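Local coordinates for putative dioxygenase (1H-3-hydroxy-4-oxoquinaldine 2,4-dioxygenase) (Mycobacteroides abscessus subsp. abscessus, PDB 6RA3), which cleaves the ring of the Pseudomonas quinolone signal (PQS) with dioxygen, giving N-octanoylanthranilate and carbon monoxide, on an alpha/beta-hydrolase fold, at residues V10-D15 / A75-G80; P43-A48 / A258-L263; R57-D62 / G67-D72; I123-P128 / D223-D228; R239-E244 / Q254-E259. One frame throughout, in Å; residues are numbered along the deposited sequence.

Contact 1 (V10-D15 / A75-G80); sequences VQIAFD and AADTIG
The flat group at the centre of this contact is the carboxylate of Asp77, and the methyls Val10 CG2 and Ile12 CD1 both lie on the same side of its plane, each roughly 3 Å above it. Val10 CG2 comes to 3.8 Å from Asp77 OD1 and 4.0 Å from Asp77 OD2, straddling the two oxygens, while Ile12 CD1 sits 3.6 Å from Asp77 OD1 and also reaches back to the methylene, 3.7 Å from Asp77 CB. A second flat group, the ring of Phe14, turns its edge to the carbonyl of its own strand, with Ile12 O in the ring plane. Ile12 gets its terminal methyl to the helix by bending at chi2 (-61°), its CG1 standing anti to the carbonyl carbon. Strand 10-17 is the second of the eight strands of the alpha/beta-hydrolase sheet and runs antiparallel to both of its neighbours; helix 71-84 belongs to the connection between strands 51-54 and 90-95, and here it meets the strand through the single side chain of Asp77. No hydrogen bond crosses between the segments. Polar partners from outside the two segments include Arg57 NH2, in a salt bridge to Asp77 OD2, and Asn8 ND2, which donates to the same oxygen. The aliphatic groups of the strand thus cover one side of an acid whose charge is balanced by an arginine, which would be expected to keep it ionised despite its burial. Leu81, one turn further along the helix, continues the packing against both Ile12 and Phe14.

Contact 2 (P43-A48 / A258-L263); sequences PYLRAA and AEAIDL
Ale48 and Ile261 are not joined by any polar bond; apolar packing brings them together. Ala48 CB lies 3.7 Å from Ile261 CG1 and 3.9 Å from Ile261 CD1, so the small methyl of one helix rests alongside the outer arm of the branched side chain on the other. That arm stands anti to the carbonyl carbon of Ile261, and its chi2 of 147° departs from a staggered value as CD1 leans over the opposing helix. A looser pair, Leu45 CD2 and Ala260 CB at 4.4 Å, closes the side nearer the sheet. Contact with a polar atom is limited to the backbone: Ile261 CD1 approaches Tyr44 O to 4.2 Å, an oxygen that also receives a weak hydrogen bond from Ala48 N. Hydrogen bonds between the two segments are absent. The short helical segments run nearly parallel, 25° apart with axes 10.1 Å from each other at closest approach. In the alpha/beta-hydrolase fold the first and last helices pack on the same face of the central sheet, and helices 42-48 and 253-266 do so here: Leu45 and Ala260 both rest on Phe25 of strand 24-28 and Ile93 of strand 90-95.

Contact 3 (R57-D62 / G67-D72); sequences RGHGPD and GDFGID
Arg57 and Phe69 both place CG between the backbone N and the carbonyl carbon, with chi1 of 75° and 72°, folding the two side chains together as they slide past in opposite directions. The methylene Arg57 CG stands over the middle of the ring in a CH-pi contact, 3.5 Å from the Phe69 centroid and 5° off its normal. Arg57 CD follows over the same face, 3.5 Å from Phe69 CG, before a bend at chi3 carries the guanidinium beyond the ring. There a water accepts from Arg57 NH1 at 2.8 Å and donates to Gly67 O at 2.6 Å. His59 meets the phenyl ring edge to edge, its CE1 being 4.2 Å from Phe69 CZ. The imidazole is fixed by an almost straight hydrogen bond from His59 ND1 to Arg57 O (2.9 Å) and by a second at NE2, from Ala32 N. This loop, after strand 51-54 of the alpha/beta-hydrolase sheet, has the His59 side chain about 10 Å from that of substrate-binding His97. It is tied to its surroundings: Arg57 forms a salt bridge with Asp77 of helix 71-84 and packs on strand 10-17, and Phe69 and His59 touch helix 177-194.

Contact 4 (I123-P128 / D223-D228); sequences IMTPAP and DALHDD
Met124 meets His226 through its methylene groups, not its sulphur: Met124 CG lies 3.6 Å from His226 NE2 and 4.0 Å from His226 CE1, approaching the imidazole obliquely, with the two side chains crossing at about a right angle. A bend at chi2 (-71°) accounts for this, since it turns the thioether away from helix 221-232 and leaves CB and CG as the surface presented to the ring. Leu225 reaches in the other direction. Its CG is anti to the backbone N (chi1 171°), which extends the branch toward the loop, where CD2 rests 3.9 Å from Thr125 CG2 and 4.5 Å from Met124 CB. Thr125 has its methyl available for that meeting because its hydroxyl occupies the slot between backbone N and carbonyl carbon (chi1 60°) and donates to Pro126 O at 3.1 Å. His226 is held at both nitrogens, ND1 by Tyr222 O and NE2 by His212 ND1. The contact joins the loop after strand 116-120 to helix 221-232, with the Met124 side chain about 9 Å from that of His97, the substrate-binding residue. Between the two segments the touching is apolar, methylene and methyl against methyl and imidazole, while the Tyr222 hydroxyl, bonded to Met124 N, supplies a polar tie between the same loop and helix.

Contact 5 (R239-E244 / Q254-E259); sequences RRLGGE and QQVAAE
Leu241, Glu259 and Arg239 bury the most surface here. Leu241 enters between two side chains of the helix: CD1 lies 3.7 Å from Val256 CG2, the apolar half of the contact, while the modelled approach of CD2 to Gln255 OE1, 3.1 Å, is doubtfully short. Beside it Arg239 and Glu259 form a salt bridge, Arg239 NE to Glu259 OE2 at 2.8 Å. The oxygen sits over one face of the guanidinium, well out of its plane, so no N-H points at it and the attraction is one of charge alone; guanidinium and carboxylate are turned 59° apart. Glu259 OE1 is also bridged to Arg211 NH1, a second arginine close to the first; sharing the carboxylate would be expected to ease the repulsion of their like charges and favour its ionised form. The two segments flank the loop that carries His246, the active-site proton donor/acceptor, in the position after the last strand where this fold keeps its catalytic histidine. Strand 236-240 is an edge strand paired with 209-214, whose Val213 touches Leu241, and helix 253-266 packs on a face of the sheet, with Val256 and Glu259 resting on Met118 of strand 116-120.

How the contacts relate
From the N terminus, contact 1 opens first and brings helix 71-84 back to the second strand, while contact 3, nested inside it, closes before it as a short loop leading into that same helix; the two touch through the Asp77-Arg57 salt bridge. Contact 2 opens within contact 1's loop and so crosses it, then spans most of the chain to join the first helix of the fold to the last, enclosing contacts 3 and 4. Contact 4 links the loop after strand 116-120 to helix 221-232. Contact 5 follows in series, joined by the Asp223-Arg240 salt bridge, and closes the short stretch between strand 236-240 and helix 253-266, which contact 2 also uses.

Contact 1 (V10-D15 / A75-G80)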
# COMPACT_ATOMS: atom_id res chain seq x y z
N VAL A 10 -14.34 -5.65 -13.21
CA VAL A 10 -13.84 -4.43 -12.59
C VAL A 10 -12.97 -4.78 -11.38
O VAL A 10 -13.00 -5.90 -10.86
CB VAL A 10 -14.96 -3.44 -12.20
CG1 VAL A 10 -15.83 -3.17 -13.38
CG2 VAL A 10 -15.80 -3.93 -10.98
N GLN A 11 -12.20 -3.79 -10.92
CA GLN A 11 -11.23 -3.99 -9.85
C GLN A 11 -11.85 -3.64 -8.50
O GLN A 11 -12.20 -2.48 -8.26
CB GLN A 11 -9.96 -3.17 -10.05
CG GLN A 11 -8.89 -3.56 -9.00
CD GLN A 11 -7.50 -3.12 -9.32
OE1 GLN A 11 -6.70 -3.87 -9.89
NE2 GLN A 11 -7.17 -1.93 -8.92
N ILE A 12 -11.93 -4.63 -7.63
CA ILE A 12 -12.51 -4.50 -6.29
C ILE A 12 -11.39 -4.63 -5.27
O ILE A 12 -10.84 -5.72 -5.09
CB ILE A 12 -13.59 -5.58 -6.04
CG1 ILE A 12 -14.65 -5.52 -7.14
CG2 ILE A 12 -14.20 -5.44 -4.63
CD1 ILE A 12 -15.40 -4.15 -7.22
N ALA A 13 -11.10 -3.55 -4.56
CA ALA A 13 -10.15 -3.59 -3.46
C ALA A 13 -10.83 -4.07 -2.19
O ALA A 13 -12.00 -3.80 -1.94
CB ALA A 13 -9.58 -2.22 -3.21
N PHE A 14 -10.05 -4.75 -1.37
CA PHE A 14 -10.56 -5.33 -0.13
C PHE A 14 -9.40 -5.69 0.79
O PHE A 14 -8.22 -5.64 0.40
CB PHE A 14 -11.42 -6.55 -0.45
CG PHE A 14 -10.64 -7.73 -0.94
CD1 PHE A 14 -10.29 -7.84 -2.27
CD2 PHE A 14 -10.25 -8.75 -0.06
CE1 PHE A 14 -9.55 -8.92 -2.74
CE2 PHE A 14 -9.52 -9.83 -0.52
CZ PHE A 14 -9.19 -9.93 -1.87
N ASP A 15 -9.73 -6.01 2.04
CA ASP A 15 -8.84 -6.81 2.87
C ASP A 15 -9.66 -7.79 3.70
O ASP A 15 -10.88 -7.65 3.86
CB ASP A 15 -7.91 -5.93 3.72
CG ASP A 15 -8.60 -5.22 4.87
OD1 ASP A 15 -7.86 -4.60 5.66
OD2 ASP A 15 -9.85 -5.28 4.99
N ALA A 75 -23.79 -4.44 -5.43
CA ALA A 75 -24.21 -5.72 -4.89
C ALA A 75 -23.68 -6.90 -5.69
O ALA A 75 -23.28 -7.92 -5.11
CB ALA A 75 -25.73 -5.78 -4.85
N ALA A 76 -23.67 -6.80 -7.02
CA ALA A 76 -23.15 -7.88 -7.82
C ALA A 76 -21.65 -8.04 -7.58
O ALA A 76 -21.15 -9.16 -7.60
CB ALA A 76 -23.42 -7.63 -9.31
N ASP A 77 -20.93 -6.92 -7.36
CA ASP A 77 -19.48 -6.96 -7.15
C ASP A 77 -19.15 -7.55 -5.78
O ASP A 77 -18.22 -8.36 -5.65
CB ASP A 77 -18.84 -5.57 -7.21
CG ASP A 77 -18.93 -4.88 -8.57
OD1 ASP A 77 -18.69 -3.65 -8.57
OD2 ASP A 77 -19.22 -5.54 -9.58
N THR A 78 -19.84 -7.08 -4.74
CA THR A 78 -19.57 -7.52 -3.38
C THR A 78 -19.87 -9.00 -3.25
O THR A 78 -19.09 -9.75 -2.65
CB THR A 78 -20.40 -6.70 -2.40
OG1 THR A 78 -20.00 -5.33 -2.46
CG2 THR A 78 -20.22 -7.21 -0.94
N ILE A 79 -20.99 -9.44 -3.83
CA ILE A 79 -21.33 -10.86 -3.81
C ILE A 79 -20.31 -11.67 -4.59
O ILE A 79 -19.95 -12.79 -4.20
CB ILE A 79 -22.75 -11.08 -4.36
CG1 ILE A 79 -23.79 -10.43 -3.43
CG2 ILE A 79 -23.02 -12.58 -4.55
CD1 ILE A 79 -25.21 -10.45 -3.97
N GLY A 80 -19.87 -11.16 -5.74
CA GLY A 80 -18.92 -11.92 -6.53
C GLY A 80 -17.60 -12.07 -5.80
O GLY A 80 -16.94 -13.12 -5.89

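Contact 2 (P43-A48 / A258-L263)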
# COMPACT_ATOMS: atom_id res chain seq x y z
N PRO A 43 -10.23 -3.33 14.59
CA PRO A 43 -9.63 -4.18 15.64
C PRO A 43 -10.67 -4.98 16.41
O PRO A 43 -10.41 -6.14 16.77
CB PRO A 43 -8.91 -3.17 16.54
CG PRO A 43 -8.91 -1.87 15.80
CD PRO A 43 -10.00 -1.90 14.82
N TYR A 44 -11.85 -4.39 16.65
CA TYR A 44 -12.92 -5.05 17.38
C TYR A 44 -13.63 -6.08 16.51
O TYR A 44 -13.95 -7.17 16.98
CB TYR A 44 -13.92 -4.01 17.90
CG TYR A 44 -13.30 -2.91 18.72
CD1 TYR A 44 -13.04 -3.08 20.07
CD2 TYR A 44 -12.97 -1.69 18.15
CE1 TYR A 44 -12.46 -2.06 20.83
CE2 TYR A 44 -12.40 -0.67 18.89
CZ TYR A 44 -12.16 -0.86 20.24
OH TYR A 44 -11.58 0.15 20.98
N LEU A 45 -13.85 -5.78 15.23
CA LEU A 45 -14.53 -6.73 14.36
C LEU A 45 -13.68 -7.98 14.14
O LEU A 45 -14.19 -9.11 14.18
CB LEU A 45 -14.87 -6.08 13.01
CG LEU A 45 -15.89 -4.92 13.02
CD1 LEU A 45 -16.12 -4.39 11.59
CD2 LEU A 45 -17.21 -5.37 13.66
N ARG A 46 -12.39 -7.78 13.86
CA ARG A 46 -11.56 -8.92 13.46
C ARG A 46 -11.26 -9.83 14.65
O ARG A 46 -10.98 -11.02 14.46
CB ARG A 46 -10.25 -8.42 12.80
CG ARG A 46 -9.32 -7.65 13.72
CD ARG A 46 -7.95 -7.36 13.12
NE ARG A 46 -6.96 -6.98 14.13
CZ ARG A 46 -5.70 -6.61 13.86
NH1 ARG A 46 -5.27 -6.56 12.61
NH2 ARG A 46 -4.84 -6.27 14.84
N ALA A 47 -11.33 -9.30 15.88
CA ALA A 47 -11.23 -10.16 17.05
C ALA A 47 -12.45 -11.06 17.18
O ALA A 47 -12.34 -12.16 17.73
CB ALA A 47 -11.08 -9.31 18.31
N ALA A 48 -13.59 -10.64 16.63
CA ALA A 48 -14.82 -11.39 16.81
C ALA A 48 -15.06 -12.39 15.68
O ALA A 48 -15.50 -13.52 15.94
CB ALA A 48 -16.00 -10.41 16.91
N ALA A 258 -19.59 -3.37 18.97
CA ALA A 258 -20.44 -4.03 19.95
C ALA A 258 -21.83 -4.33 19.39
O ALA A 258 -22.33 -5.46 19.51
CB ALA A 258 -20.55 -3.17 21.19
N GLU A 259 -22.45 -3.34 18.72
CA GLU A 259 -23.80 -3.55 18.17
C GLU A 259 -23.81 -4.64 17.12
O GLU A 259 -24.74 -5.46 17.08
CB GLU A 259 -24.34 -2.25 17.56
CG GLU A 259 -24.74 -1.20 18.53
CD GLU A 259 -26.01 -1.56 19.32
OE1 GLU A 259 -26.84 -2.38 18.86
OE2 GLU A 259 -26.17 -1.00 20.43
N ALA A 260 -22.80 -4.65 16.23
CA ALA A 260 -22.71 -5.68 15.20
C ALA A 260 -22.52 -7.06 15.82
O ALA A 260 -23.09 -8.05 15.35
CB ALA A 260 -21.55 -5.37 14.25
N ILE A 261 -21.67 -7.17 16.83
CA ILE A 261 -21.43 -8.47 17.45
C ILE A 261 -22.73 -8.96 18.09
O ILE A 261 -23.17 -10.10 17.86
CB ILE A 261 -20.26 -8.37 18.44
CG1 ILE A 261 -18.94 -8.22 17.65
CG2 ILE A 261 -20.18 -9.59 19.33
CD1 ILE A 261 -17.90 -7.37 18.33
N ASP A 262 -23.41 -8.08 18.82
CA ASP A 262 -24.72 -8.41 19.40
C ASP A 262 -25.72 -8.85 18.32
O ASP A 262 -26.40 -9.87 18.46
CB ASP A 262 -25.26 -7.21 20.16
CG ASP A 262 -26.66 -7.45 20.69
OD1 ASP A 262 -26.78 -8.10 21.76
OD2 ASP A 262 -27.64 -7.03 20.03
N LEU A 263 -25.84 -8.07 17.24
CA LEU A 263 -26.73 -8.43 16.14
C LEU A 263 -26.43 -9.83 15.62
O LEU A 263 -27.34 -10.64 15.38
CB LEU A 263 -26.60 -7.40 15.01
CG LEU A 263 -27.34 -7.68 13.70
CD1 LEU A 263 -28.84 -7.75 13.94
CD2 LEU A 263 -27.03 -6.60 12.65

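Contact 3 (R57-D62 / G67-D72)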
# COMPACT_ATOMS: atom_id res chain seq x y z
N ARG A 57 -16.39 -0.52 -6.62
CA ARG A 57 -15.71 -0.28 -7.88
C ARG A 57 -15.42 1.21 -8.03
O ARG A 57 -16.17 2.06 -7.56
CB ARG A 57 -16.54 -0.84 -9.06
CG ARG A 57 -17.78 -0.05 -9.48
CD ARG A 57 -18.37 -0.59 -10.76
NE ARG A 57 -18.71 -2.00 -10.73
CZ ARG A 57 -19.20 -2.66 -11.77
NH1 ARG A 57 -19.40 -2.03 -12.92
NH2 ARG A 57 -19.50 -3.94 -11.67
N GLY A 58 -14.26 1.52 -8.60
CA GLY A 58 -13.84 2.90 -8.73
C GLY A 58 -13.39 3.58 -7.44
O GLY A 58 -13.02 4.76 -7.48
N HIS A 59 -13.42 2.88 -6.30
CA HIS A 59 -13.05 3.46 -5.02
C HIS A 59 -11.73 2.92 -4.48
O HIS A 59 -11.27 3.39 -3.42
CB HIS A 59 -14.15 3.19 -3.97
CG HIS A 59 -15.39 4.00 -4.16
ND1 HIS A 59 -16.23 3.83 -5.24
CD2 HIS A 59 -15.91 5.02 -3.44
CE1 HIS A 59 -17.24 4.68 -5.15
NE2 HIS A 59 -17.06 5.41 -4.07
N GLY A 60 -11.14 1.94 -5.13
CA GLY A 60 -9.89 1.36 -4.69
C GLY A 60 -8.72 2.28 -4.96
O GLY A 60 -8.89 3.46 -5.27
N PRO A 61 -7.49 1.75 -4.87
CA PRO A 61 -6.31 2.57 -5.22
C PRO A 61 -6.33 3.06 -6.66
O PRO A 61 -5.83 4.15 -6.91
CB PRO A 61 -5.10 1.66 -4.92
CG PRO A 61 -5.64 0.31 -4.68
CD PRO A 61 -7.11 0.42 -4.35
N ASP A 62 -6.90 2.31 -7.60
CA ASP A 62 -6.99 2.75 -8.99
C ASP A 62 -8.12 3.78 -9.11
O ASP A 62 -9.30 3.42 -9.06
CB ASP A 62 -7.22 1.56 -9.92
CG ASP A 62 -7.44 1.98 -11.38
OD1 ASP A 62 -7.37 3.21 -11.69
OD2 ASP A 62 -7.71 1.08 -12.23
N GLY A 67 -16.78 2.88 -15.86
CA GLY A 67 -18.11 2.92 -16.44
C GLY A 67 -19.17 3.15 -15.38
O GLY A 67 -19.02 2.77 -14.21
N ASP A 68 -20.26 3.77 -15.81
CA ASP A 68 -21.34 4.16 -14.92
C ASP A 68 -21.93 2.93 -14.23
O ASP A 68 -22.04 1.86 -14.81
CB ASP A 68 -22.42 4.91 -15.70
CG ASP A 68 -23.24 5.83 -14.82
OD1 ASP A 68 -22.74 6.26 -13.75
OD2 ASP A 68 -24.39 6.11 -15.19
N PHE A 69 -22.34 3.12 -12.99
CA PHE A 69 -22.79 2.00 -12.18
C PHE A 69 -23.64 2.55 -11.05
O PHE A 69 -23.56 3.74 -10.71
CB PHE A 69 -21.60 1.19 -11.63
CG PHE A 69 -20.82 1.90 -10.53
CD1 PHE A 69 -19.73 2.71 -10.84
CD2 PHE A 69 -21.17 1.74 -9.19
CE1 PHE A 69 -19.01 3.37 -9.84
CE2 PHE A 69 -20.47 2.39 -8.18
CZ PHE A 69 -19.39 3.21 -8.50
N GLY A 70 -24.40 1.68 -10.43
CA GLY A 70 -25.12 2.01 -9.20
C GLY A 70 -25.29 0.79 -8.32
O GLY A 70 -24.39 -0.06 -8.22
N ILE A 71 -26.46 0.69 -7.68
CA ILE A 71 -26.62 -0.26 -6.57
C ILE A 71 -26.58 -1.71 -7.06
O ILE A 71 -25.98 -2.57 -6.41
CB ILE A 71 -27.90 0.08 -5.78
CG1 ILE A 71 -27.71 1.43 -5.10
CG2 ILE A 71 -28.18 -0.94 -4.71
CD1 ILE A 71 -29.00 2.13 -4.72
N ASP A 72 -27.18 -2.00 -8.22
CA ASP A 72 -27.09 -3.36 -8.77
C ASP A 72 -25.65 -3.84 -8.90
O ASP A 72 -25.34 -5.01 -8.60
CB ASP A 72 -27.79 -3.43 -10.12
CG ASP A 72 -29.31 -3.35 -10.00
OD1 ASP A 72 -29.83 -3.70 -8.92
OD2 ASP A 72 -29.97 -2.95 -10.99
O HOH W 1 -18.23 0.30 -14.03

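Contact 4 (I123-P128 / D223-D228)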
# COMPACT_ATOMS: atom_id res chain seq x y z
N ILE A 123 -30.94 7.66 5.92
CA ILE A 123 -32.22 8.37 6.04
C ILE A 123 -33.36 7.40 5.76
O ILE A 123 -33.49 6.86 4.66
CB ILE A 123 -32.24 9.58 5.09
CG1 ILE A 123 -31.25 10.66 5.55
CG2 ILE A 123 -33.62 10.21 4.96
CD1 ILE A 123 -31.53 11.23 6.92
N MET A 124 -34.20 7.16 6.78
CA MET A 124 -35.24 6.15 6.65
C MET A 124 -36.58 6.72 6.18
O MET A 124 -37.43 5.96 5.69
CB MET A 124 -35.42 5.43 8.00
CG MET A 124 -34.26 4.47 8.33
SD MET A 124 -34.27 2.99 7.28
CE MET A 124 -32.60 2.39 7.63
N THR A 125 -36.77 8.04 6.29
CA THR A 125 -37.90 8.73 5.68
C THR A 125 -37.75 8.77 4.16
O THR A 125 -36.71 8.38 3.62
CB THR A 125 -37.97 10.17 6.22
OG1 THR A 125 -36.76 10.86 5.91
CG2 THR A 125 -38.17 10.19 7.72
N PRO A 126 -38.78 9.23 3.44
CA PRO A 126 -38.55 9.66 2.05
C PRO A 126 -37.57 10.82 2.01
O PRO A 126 -37.39 11.57 2.97
CB PRO A 126 -39.95 10.07 1.56
CG PRO A 126 -40.90 9.22 2.39
CD PRO A 126 -40.22 9.13 3.75
N ALA A 127 -36.91 10.96 0.86
CA ALA A 127 -35.85 11.95 0.72
C ALA A 127 -36.38 13.35 1.02
O ALA A 127 -37.23 13.86 0.26
CB ALA A 127 -35.25 11.89 -0.68
N PRO A 128 -35.90 14.02 2.06
CA PRO A 128 -36.22 15.44 2.22
C PRO A 128 -35.84 16.22 0.97
O PRO A 128 -34.91 15.86 0.24
CB PRO A 128 -35.38 15.87 3.43
CG PRO A 128 -35.17 14.60 4.20
CD PRO A 128 -35.08 13.51 3.17
N ASP A 223 -37.49 8.88 15.42
CA ASP A 223 -37.48 7.74 16.33
C ASP A 223 -38.81 6.98 16.33
O ASP A 223 -38.82 5.74 16.31
CB ASP A 223 -37.14 8.23 17.73
CG ASP A 223 -35.85 8.99 17.76
OD1 ASP A 223 -34.83 8.43 18.22
OD2 ASP A 223 -35.83 10.13 17.25
N ALA A 224 -39.93 7.71 16.41
CA ALA A 224 -41.23 7.03 16.48
C ALA A 224 -41.51 6.26 15.20
O ALA A 224 -42.19 5.23 15.23
CB ALA A 224 -42.35 8.03 16.75
N LEU A 225 -40.98 6.74 14.07
CA LEU A 225 -41.11 5.97 12.84
C LEU A 225 -40.41 4.62 12.97
O LEU A 225 -40.88 3.61 12.44
CB LEU A 225 -40.55 6.79 11.68
CG LEU A 225 -40.39 6.11 10.32
CD1 LEU A 225 -41.73 6.00 9.56
CD2 LEU A 225 -39.34 6.88 9.53
N HIS A 226 -39.29 4.59 13.70
CA HIS A 226 -38.55 3.34 13.92
C HIS A 226 -39.30 2.41 14.86
O HIS A 226 -39.54 1.24 14.53
CB HIS A 226 -37.16 3.64 14.47
CG HIS A 226 -36.17 4.06 13.42
ND1 HIS A 226 -36.00 5.37 13.04
CD2 HIS A 226 -35.28 3.33 12.70
CE1 HIS A 226 -35.06 5.43 12.10
NE2 HIS A 226 -34.61 4.21 11.88
N ASP A 227 -39.63 2.90 16.07
CA ASP A 227 -40.53 2.17 16.98
C ASP A 227 -41.69 1.57 16.22
O ASP A 227 -41.99 0.38 16.34
CB ASP A 227 -41.07 3.12 18.05
CG ASP A 227 -40.00 3.65 18.96
OD1 ASP A 227 -39.05 2.88 19.21
OD2 ASP A 227 -40.09 4.81 19.43
N ASP A 228 -42.35 2.42 15.43
CA ASP A 228 -43.47 2.02 14.59
C ASP A 228 -43.05 0.90 13.65
O ASP A 228 -43.75 -0.12 13.52
CB ASP A 228 -43.94 3.25 13.82
CG ASP A 228 -45.28 3.08 13.16
OD1 ASP A 228 -45.51 2.05 12.47
OD2 ASP A 228 -46.12 4.00 13.33

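Contact 5 (R239-E244 / Q254-E259)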
# COMPACT_ATOMS: atom_id res chain seq x y z
N ARG A 239 -31.24 1.58 17.05
CA ARG A 239 -30.58 2.15 18.21
C ARG A 239 -30.01 3.53 17.87
O ARG A 239 -29.04 3.64 17.11
CB ARG A 239 -29.48 1.20 18.69
CG ARG A 239 -28.70 1.67 19.92
CD ARG A 239 -28.85 0.70 21.10
NE ARG A 239 -28.90 -0.70 20.68
CZ ARG A 239 -28.95 -1.73 21.51
NH1 ARG A 239 -28.94 -1.54 22.83
NH2 ARG A 239 -28.99 -2.97 21.02
N ARG A 240 -30.64 4.58 18.39
CA ARG A 240 -30.06 5.91 18.32
C ARG A 240 -28.87 5.99 19.25
O ARG A 240 -28.91 5.47 20.37
CB ARG A 240 -31.11 6.97 18.69
CG ARG A 240 -30.54 8.38 18.87
CD ARG A 240 -31.63 9.45 19.03
NE ARG A 240 -32.44 9.60 17.82
CZ ARG A 240 -32.12 10.39 16.78
NH1 ARG A 240 -31.00 11.11 16.80
NH2 ARG A 240 -32.92 10.44 15.73
N LEU A 241 -27.81 6.66 18.81
CA LEU A 241 -26.49 6.51 19.40
C LEU A 241 -25.94 7.76 20.08
O LEU A 241 -24.97 7.64 20.84
CB LEU A 241 -25.49 6.05 18.33
CG LEU A 241 -24.79 4.74 18.65
CD1 LEU A 241 -23.93 4.32 17.47
CD2 LEU A 241 -23.95 4.94 19.91
N GLY A 242 -26.48 8.94 19.82
CA GLY A 242 -26.01 10.10 20.56
C GLY A 242 -24.66 10.63 20.14
O GLY A 242 -23.98 11.31 20.94
N GLY A 243 -24.22 10.33 18.90
CA GLY A 243 -23.02 10.95 18.38
C GLY A 243 -23.32 12.29 17.76
O GLY A 243 -24.47 12.62 17.49
N GLU A 244 -22.26 13.07 17.54
CA GLU A 244 -22.43 14.37 16.90
C GLU A 244 -22.54 14.28 15.39
O GLU A 244 -23.06 15.22 14.77
CB GLU A 244 -21.26 15.28 17.26
CG GLU A 244 -21.13 15.57 18.77
CD GLU A 244 -19.79 16.15 19.12
OE1 GLU A 244 -19.75 17.23 19.75
OE2 GLU A 244 -18.75 15.54 18.75
N GLN A 254 -16.07 1.37 18.94
CA GLN A 254 -16.32 0.23 19.82
C GLN A 254 -17.82 -0.03 19.99
O GLN A 254 -18.29 -1.17 19.89
CB GLN A 254 -15.66 0.47 21.18
CG GLN A 254 -16.05 -0.59 22.20
CD GLN A 254 -14.91 -0.92 23.13
OE1 GLN A 254 -14.19 -0.04 23.60
NE2 GLN A 254 -14.73 -2.22 23.40
N GLN A 255 -18.58 1.03 20.24
CA GLN A 255 -20.02 0.87 20.43
C GLN A 255 -20.67 0.26 19.20
O GLN A 255 -21.49 -0.66 19.31
CB GLN A 255 -20.64 2.22 20.78
CG GLN A 255 -19.97 2.89 21.99
CD GLN A 255 -20.67 4.17 22.46
OE1 GLN A 255 -21.85 4.38 22.17
NE2 GLN A 255 -19.93 5.03 23.17
N VAL A 256 -20.29 0.72 18.01
CA VAL A 256 -20.94 0.19 16.83
C VAL A 256 -20.49 -1.24 16.61
O VAL A 256 -21.29 -2.10 16.20
CB VAL A 256 -20.68 1.06 15.58
CG1 VAL A 256 -21.20 0.37 14.32
CG2 VAL A 256 -21.35 2.40 15.73
N ALA A 257 -19.22 -1.53 16.89
CA ALA A 257 -18.74 -2.90 16.75
C ALA A 257 -19.50 -3.80 17.72
O ALA A 257 -20.02 -4.85 17.33
CB ALA A 257 -17.23 -2.95 17.00
N ALA A 258 -19.59 -3.37 18.97
CA ALA A 258 -20.44 -4.03 19.95
C ALA A 258 -21.83 -4.33 19.39
O ALA A 258 -22.33 -5.46 19.51
CB ALA A 258 -20.55 -3.17 21.19
N GLU A 259 -22.45 -3.34 18.72
CA GLU A 259 -23.80 -3.55 18.17
C GLU A 259 -23.81 -4.64 17.12
O GLU A 259 -24.74 -5.46 17.08
CB GLU A 259 -24.34 -2.25 17.56
CG GLU A 259 -24.74 -1.20 18.53
CD GLU A 259 -26.01 -1.56 19.32
OE1 GLU A 259 -26.84 -2.38 18.86
OE2 GLU A 259 -26.17 -1.00 20.43